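Local coordinates for BILBO1_N domain-containing protein (Trypanosoma brucei equiperdum, PDB 7A1I) that is of unknown function but carries a BILBO1-type N-terminal domain of the ubiquitin-like class, which probably serves as a protein-binding module in the trypanosome cytoskeleton, at residues A[9-14]-A[18-23]; A[45-48]-A[53-56]. All coordinates share one frame; numbering follows the deposited sequence.

Contact 1 (A[9-14]-A[18-23])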
ATOM      1  N   CYS A   9       3.203  -3.036  -5.310  1.00 38.89           N
ATOM      2  CA  CYS A   9       2.202  -3.498  -4.361  1.00 36.45           C
ATOM      3  C   CYS A   9       2.101  -2.521  -3.201  1.00 36.06           C
ATOM      4  O   CYS A   9       3.102  -1.922  -2.785  1.00 37.73           O
ATOM      5  CB  CYS A   9       2.514  -4.889  -3.819  1.00 37.44           C
ATOM      6  SG  CYS A   9       2.459  -6.196  -5.035  1.00 47.19           S
ATOM      7  N   VAL A  10       0.881  -2.355  -2.703  1.00 32.57           N
ATOM      8  CA  VAL A  10       0.548  -1.403  -1.652  1.00 32.88           C
ATOM      9  C   VAL A  10      -0.327  -2.132  -0.647  1.00 33.25           C
ATOM     10  O   VAL A  10      -1.345  -2.719  -1.032  1.00 35.12           O
ATOM     11  CB  VAL A  10      -0.187  -0.179  -2.197  1.00 31.89           C
ATOM     12  CG1 VAL A  10      -0.444   0.807  -1.081  1.00 35.27           C
ATOM     13  CG2 VAL A  10       0.663   0.479  -3.324  1.00 34.06           C
ATOM     14  N   ALA A  11       0.088  -2.149   0.621  1.00 30.95           N
ATOM     15  CA  ALA A  11      -0.680  -2.881   1.635  1.00 33.36           C
ATOM     16  C   ALA A  11      -1.060  -1.925   2.758  1.00 33.00           C
ATOM     17  O   ALA A  11      -0.504  -0.825   2.876  1.00 32.77           O
ATOM     18  CB  ALA A  11       0.098  -4.088   2.183  1.00 33.29           C
ATOM     19  N   THR A  12      -2.077  -2.321   3.521  1.00 32.87           N
ATOM     20  CA  THR A  12      -2.558  -1.527   4.654  1.00 34.13           C
ATOM     21  C   THR A  12      -3.381  -2.437   5.563  1.00 35.77           C
ATOM     22  O   THR A  12      -3.689  -3.574   5.211  1.00 35.87           O
ATOM     23  CB  THR A  12      -3.371  -0.302   4.185  1.00 34.10           C
ATOM     24  OG1 THR A  12      -3.492   0.668   5.246  1.00 35.58           O
ATOM     25  CG2 THR A  12      -4.749  -0.689   3.669  1.00 34.58           C
ATOM     26  N   ASP A  13      -3.745  -1.914   6.730  1.00 37.46           N
ATOM     27  CA  ASP A  13      -4.507  -2.665   7.720  1.00 39.57           C
ATOM     28  C   ASP A  13      -6.007  -2.453   7.543  1.00 40.54           C
ATOM     29  O   ASP A  13      -6.476  -1.326   7.391  1.00 40.73           O
ATOM     30  CB  ASP A  13      -4.082  -2.244   9.128  1.00 41.56           C
ATOM     31  CG  ASP A  13      -4.745  -3.071  10.221  1.00 46.71           C
ATOM     32  OD1 ASP A  13      -4.134  -4.070  10.664  1.00 47.82           O
ATOM     33  OD2 ASP A  13      -5.864  -2.708  10.657  1.00 46.49           O
ATOM     34  N   CYS A  14      -6.767  -3.541   7.594  1.00 41.79           N
ATOM     35  CA  CYS A  14      -8.224  -3.499   7.520  1.00 43.46           C
ATOM     36  C   CYS A  14      -8.757  -4.370   8.655  1.00 49.61           C
ATOM     37  O   CYS A  14      -8.730  -5.607   8.577  1.00 49.82           O
ATOM     38  CB  CYS A  14      -8.727  -3.956   6.158  1.00 42.48           C
ATOM     39  SG  CYS A  14     -10.515  -3.793   5.972  1.00 53.93           S
ATOM     40  N   LYS A  18      -4.174  -7.709   7.148  1.00 41.80           N
ATOM     41  CA  LYS A  18      -3.448  -6.941   6.133  1.00 42.18           C
ATOM     42  C   LYS A  18      -4.035  -7.206   4.749  1.00 38.31           C
ATOM     43  O   LYS A  18      -4.310  -8.358   4.398  1.00 40.08           O
ATOM     44  CB  LYS A  18      -1.951  -7.254   6.150  1.00 40.30           C
ATOM     45  CG  LYS A  18      -1.332  -7.189   7.539  1.00 43.60           C
ATOM     46  CD  LYS A  18      -1.526  -5.829   8.192  1.00 40.81           C
ATOM     47  CE  LYS A  18      -1.110  -5.879   9.663  1.00 46.34           C
ATOM     48  NZ  LYS A  18      -1.214  -4.556  10.350  1.00 48.77           N
ATOM     49  N   VAL A  19      -4.269  -6.135   3.987  1.00 37.71           N
ATOM     50  CA  VAL A  19      -4.794  -6.221   2.625  1.00 38.59           C
ATOM     51  C   VAL A  19      -3.743  -5.647   1.679  1.00 34.30           C
ATOM     52  O   VAL A  19      -3.217  -4.554   1.923  1.00 36.64           O
ATOM     53  CB  VAL A  19      -6.114  -5.448   2.454  1.00 40.11           C
ATOM     54  CG1 VAL A  19      -6.596  -5.538   1.000  1.00 42.15           C
ATOM     55  CG2 VAL A  19      -7.161  -5.978   3.383  1.00 54.52           C
ATOM     56  N   ASN A  20      -3.448  -6.380   0.606  1.00 37.91           N
ATOM     57  CA  ASN A  20      -2.390  -6.043  -0.336  1.00 34.66           C
ATOM     58  C   ASN A  20      -2.986  -5.946  -1.738  1.00 36.13           C
ATOM     59  O   ASN A  20      -3.738  -6.833  -2.148  1.00 36.39           O
ATOM     60  CB  ASN A  20      -1.290  -7.114  -0.280  1.00 36.33           C
ATOM     61  CG  ASN A  20       0.026  -6.641  -0.860  1.00 34.85           C
ATOM     62  OD1 ASN A  20       0.235  -5.461  -1.053  1.00 35.02           O
ATOM     63  ND2 ASN A  20       0.920  -7.579  -1.136  1.00 36.71           N
ATOM     64  N   LEU A  21      -2.667  -4.854  -2.451  1.00 37.77           N
ATOM     65  CA  LEU A  21      -3.114  -4.574  -3.814  1.00 36.64           C
ATOM     66  C   LEU A  21      -1.925  -4.374  -4.751  1.00 37.76           C
ATOM     67  O   LEU A  21      -0.929  -3.745  -4.384  1.00 35.34           O
ATOM     68  CB  LEU A  21      -3.968  -3.298  -3.875  1.00 35.44           C
ATOM     69  CG  LEU A  21      -5.179  -3.221  -2.953  1.00 35.93           C
ATOM     70  CD1 LEU A  21      -5.882  -1.879  -3.111  1.00 35.71           C
ATOM     71  CD2 LEU A  21      -6.129  -4.366  -3.244  1.00 39.37           C
ATOM     72  N   ARG A  22      -2.043  -4.862  -5.983  1.00 39.38           N
ATOM     73  CA  ARG A  22      -1.007  -4.679  -6.993  1.00 39.44           C
ATOM     74  C   ARG A  22      -1.489  -3.685  -8.037  1.00 39.75           C
ATOM     75  O   ARG A  22      -2.611  -3.812  -8.544  1.00 40.50           O
ATOM     76  CB  ARG A  22      -0.642  -6.009  -7.656  1.00 44.76           C
ATOM     77  CG  ARG A  22       0.714  -6.001  -8.339  1.00 47.03           C
ATOM     78  CD  ARG A  22       0.639  -5.544  -9.775  1.00 58.49           C
ATOM     79  NE  ARG A  22      -0.192  -6.430 -10.580  1.00 71.09           N
ATOM     80  CZ  ARG A  22       0.278  -7.491 -11.223  1.00 78.57           C
ATOM     81  NH1 ARG A  22       1.570  -7.788 -11.153  1.00 73.09           N
ATOM     82  NH2 ARG A  22      -0.540  -8.248 -11.941  1.00 67.05           N
ATOM     83  N   PHE A  23      -0.624  -2.728  -8.388  1.00 44.90           N
ATOM     84  CA  PHE A  23      -0.870  -1.764  -9.451  1.00 46.38           C
ATOM     85  C   PHE A  23       0.207  -1.902 -10.519  1.00 46.69           C
ATOM     86  O   PHE A  23       1.394  -2.039 -10.201  1.00 46.67           O
ATOM     87  CB  PHE A  23      -0.879  -0.325  -8.913  1.00 44.34           C
ATOM     88  CG  PHE A  23      -2.006  -0.052  -7.962  1.00 41.09           C
ATOM     89  CD1 PHE A  23      -1.786  -0.032  -6.591  1.00 42.23           C
ATOM     90  CD2 PHE A  23      -3.289   0.179  -8.439  1.00 43.82           C
ATOM     91  CE1 PHE A  23      -2.835   0.205  -5.709  1.00 39.29           C
ATOM     92  CE2 PHE A  23      -4.345   0.407  -7.567  1.00 44.36           C
ATOM     93  CZ  PHE A  23      -4.125   0.425  -6.206  1.00 40.96           C
TER
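The side chain of N20 lies against A11, its cross-strand neighbour, with OD1 3.5 Å from A11 CB. CG stands anti to the backbone N (chi1 -161°), which brings the carboxamide over strand 9-14 and puts OD1 3.2 Å from V10 O. Those two oxygens are both acceptors and do not bond; the amide is held from outside, OD1 by Q85 NE2 and ND2 by P101 O. The small methyl of A11 suits a place that the larger amide must cross.

On the same face, C9 SG rests 3.7 Å from R22 CG, packing on the aliphatic part of an arginine whose NH2 goes on to E105. At the other end K18 bends at chi2 (-58°) and then runs out extended, so that NZ meets D13 OD1 on its anti side at 3.0 Å. This ammonium group is gripped several times over, by D95, I96 O and Y87 OH as well, while D13 OD2 takes the backbone N-H of G16. Such a buried cation probably needs this many acceptors.

V10, T12, V19 and L21 turn to the opposite face. Here V10 CG2 touches the edge of the F23 ring, 4.1 Å from CD1; beyond the end of the bridged pairs, C14 CB lies 3.8 Å from V19 CG2. Beta-branched valines fit these extended positions. Helix 32-50 covers this face, S39 meeting V10 and F43 meeting L21.

Paired backbone bonds tie the strands, V10 N to L21 O at 2.8 Å and V19 N to T12 O at 2.9 Å, each with its reciprocal partner. CA-H...O contacts, such as A11 CA to V19 O, run from the non-hydrogen-bonded pairs to carbonyls of the neighbouring pairs. Two antiparallel strands, their segment directions 160° apart, backed by a helix, are the N-terminal beta hairpin of the ubiquitin-like beta-grasp fold.

Contact 2 (A[45-48]-A[53-56])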
ATOM      1  N   ASN A  45     -12.719   2.224  -1.747  1.00 39.11           N
ATOM      2  CA  ASN A  45     -13.681   1.308  -2.366  1.00 41.16           C
ATOM      3  C   ASN A  45     -13.630  -0.076  -1.727  1.00 44.09           C
ATOM      4  O   ASN A  45     -14.663  -0.750  -1.593  1.00 43.42           O
ATOM      5  CB  ASN A  45     -13.429   1.201  -3.868  1.00 41.58           C
ATOM      6  CG  ASN A  45     -13.995   2.379  -4.633  1.00 47.24           C
ATOM      7  OD1 ASN A  45     -14.979   2.985  -4.211  1.00 48.00           O
ATOM      8  ND2 ASN A  45     -13.364   2.722  -5.753  1.00 45.91           N
ATOM      9  N   TYR A  46     -12.440  -0.530  -1.338  1.00 42.47           N
ATOM     10  CA  TYR A  46     -12.345  -1.815  -0.655  1.00 42.19           C
ATOM     11  C   TYR A  46     -13.104  -1.791   0.671  1.00 41.74           C
ATOM     12  O   TYR A  46     -13.966  -2.646   0.916  1.00 43.30           O
ATOM     13  CB  TYR A  46     -10.874  -2.183  -0.444  1.00 41.94           C
ATOM     14  CG  TYR A  46     -10.691  -3.549   0.183  1.00 43.55           C
ATOM     15  CD1 TYR A  46     -10.450  -3.682   1.554  1.00 47.66           C
ATOM     16  CD2 TYR A  46     -10.765  -4.699  -0.582  1.00 46.30           C
ATOM     17  CE1 TYR A  46     -10.302  -4.948   2.136  1.00 47.86           C
ATOM     18  CE2 TYR A  46     -10.610  -5.961  -0.008  1.00 47.58           C
ATOM     19  CZ  TYR A  46     -10.361  -6.069   1.349  1.00 51.38           C
ATOM     20  OH  TYR A  46     -10.206  -7.317   1.911  1.00 53.09           O
ATOM     21  N   PHE A  47     -12.862  -0.766   1.493  1.00 40.25           N
ATOM     22  CA  PHE A  47     -13.604  -0.597   2.743  1.00 43.35           C
ATOM     23  C   PHE A  47     -15.106  -0.601   2.500  1.00 45.12           C
ATOM     24  O   PHE A  47     -15.859  -1.216   3.269  1.00 47.67           O
ATOM     25  CB  PHE A  47     -13.214   0.712   3.446  1.00 44.70           C
ATOM     26  CG  PHE A  47     -11.945   0.638   4.268  1.00 39.05           C
ATOM     27  CD1 PHE A  47     -11.014  -0.370   4.069  1.00 38.75           C
ATOM     28  CD2 PHE A  47     -11.709   1.582   5.271  1.00 38.59           C
ATOM     29  CE1 PHE A  47      -9.847  -0.425   4.842  1.00 44.93           C
ATOM     30  CE2 PHE A  47     -10.545   1.544   6.041  1.00 44.01           C
ATOM     31  CZ  PHE A  47      -9.611   0.539   5.827  1.00 45.99           C
ATOM     32  N   ARG A  48     -15.567   0.097   1.446  1.00 41.31           N
ATOM     33  CA  ARG A  48     -17.004   0.100   1.153  1.00 45.83           C
ATOM     34  C   ARG A  48     -17.487  -1.291   0.783  1.00 44.58           C
ATOM     35  O   ARG A  48     -18.599  -1.687   1.147  1.00 51.90           O
ATOM     36  CB  ARG A  48     -17.351   1.065   0.015  1.00 41.37           C
ATOM     37  CG  ARG A  48     -16.928   2.501   0.226  1.00 53.25           C
ATOM     38  CD  ARG A  48     -17.601   3.161   1.417  1.00 63.22           C
ATOM     39  NE  ARG A  48     -16.834   4.346   1.788  1.00 85.75           N
ATOM     40  CZ  ARG A  48     -16.013   4.412   2.833  1.00 66.93           C
ATOM     41  NH1 ARG A  48     -15.880   3.367   3.649  1.00 56.88           N
ATOM     42  NH2 ARG A  48     -15.339   5.537   3.065  1.00 66.88           N
ATOM     43  N   SER A  53     -17.648   1.588   7.255  1.00 57.68           N
ATOM     44  CA  SER A  53     -18.212   2.911   7.020  1.00 66.47           C
ATOM     45  C   SER A  53     -17.179   4.029   7.108  1.00 66.96           C
ATOM     46  O   SER A  53     -17.366   5.082   6.484  1.00 73.74           O
ATOM     47  CB  SER A  53     -19.340   3.180   8.016  1.00 63.21           C
ATOM     48  OG  SER A  53     -18.966   2.726   9.303  1.00 67.09           O
ATOM     49  N   ARG A  54     -16.111   3.849   7.882  1.00 59.27           N
ATOM     50  CA  ARG A  54     -15.117   4.905   8.013  1.00 58.00           C
ATOM     51  C   ARG A  54     -14.291   5.029   6.735  1.00 52.21           C
ATOM     52  O   ARG A  54     -14.111   4.069   5.983  1.00 50.11           O
ATOM     53  CB  ARG A  54     -14.202   4.653   9.208  1.00 61.35           C
ATOM     54  CG  ARG A  54     -13.219   3.527   9.012  1.00 60.41           C
ATOM     55  CD  ARG A  54     -12.442   3.239  10.294  1.00 56.85           C
ATOM     56  NE  ARG A  54     -11.526   2.115  10.113  1.00 58.72           N
ATOM     57  CZ  ARG A  54     -11.842   0.854  10.386  1.00 62.72           C
ATOM     58  NH1 ARG A  54     -13.047   0.560  10.858  1.00 68.43           N
ATOM     59  NH2 ARG A  54     -10.955  -0.113  10.180  1.00 60.73           N
ATOM     60  N   ALA A  55     -13.799   6.232   6.491  1.00 46.89           N
ATOM     61  CA  ALA A  55     -12.992   6.493   5.309  1.00 47.42           C
ATOM     62  C   ALA A  55     -11.561   5.999   5.504  1.00 44.57           C
ATOM     63  O   ALA A  55     -11.060   5.909   6.627  1.00 43.44           O
ATOM     64  CB  ALA A  55     -12.982   7.989   4.993  1.00 57.66           C
ATOM     65  N   PHE A  56     -10.924   5.621   4.395  1.00 41.15           N
ATOM     66  CA  PHE A  56      -9.503   5.312   4.398  1.00 40.45           C
ATOM     67  C   PHE A  56      -8.688   6.566   4.100  1.00 38.85           C
ATOM     68  O   PHE A  56      -9.010   7.324   3.180  1.00 39.88           O
ATOM     69  CB  PHE A  56      -9.175   4.222   3.372  1.00 37.53           C
ATOM     70  CG  PHE A  56      -7.705   3.979   3.227  1.00 36.46           C
ATOM     71  CD1 PHE A  56      -7.051   3.066   4.053  1.00 37.22           C
ATOM     72  CD2 PHE A  56      -6.965   4.679   2.272  1.00 38.99           C
ATOM     73  CE1 PHE A  56      -5.686   2.863   3.933  1.00 37.73           C
ATOM     74  CE2 PHE A  56      -5.616   4.477   2.144  1.00 35.72           C
ATOM     75  CZ  PHE A  56      -4.967   3.565   2.976  1.00 38.22           C
TER
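F47 leaves the helix with its CB turned toward loop 53-56 and CG anti to its own carbonyl carbon, which swings the ring against that loop. At CD2 the ring edge meets R54 O, 3.5 Å away and in the plane of the ring. CE2 comes next, 4.0 Å from F56 CB, which covers one face of the ring near its perimeter, and it also nears NE of R54. CZ, at the tip, is 4.0 Å from F56 CD1. The two aromatic rings form a T-shaped pair, F56 offering its edge to the face of F47, with planes at 87°. A flat, apolar side chain suits this buried place, since it can serve the loop with face and edge alike.

In this beta-grasp domain the chain leaving helix 32-50 passes back beside the helix's last turns before strand 60-65, and F47 is what residues 53-56 pack on.

R48, which is exposed to solvent, bends at chi2 to bring its guanidinium edge to the same carbonyl. NH1 gives R54 O a fairly straight bond of 3.0 Å (164°), though it approaches from 55° above the carbonyl plane, and NH2 adds a weak one. The long arginine thus spans from helix to loop, NH2 also lying 3.4 Å from A55 CA. The guanidinium of R54 itself pairs with D15, while F56 N is hydrogen-bonded to N44 OD1.

How the contacts relate
Contact 1 closes before contact 2 opens: the hairpin of strands 6-14 and 17-25 comes first, then helix 32-50 and the loop that leads to strand 60-65. Their centres lie about 13 Å apart, contact 1 near the middle of the domain and contact 2 toward its periphery, yet they touch. V19 CG2 is 3.5 Å from Y46 CE1, C14 SG is 3.6 Å from F47 CE1, and T12 packs on F56. The hairpin face that carries T12 and V19 therefore meets both the helix and its returning loop, so sheet, helix and loop pack together, F47 and F56 at the edge of the core, as is consistent with a ubiquitin-like domain.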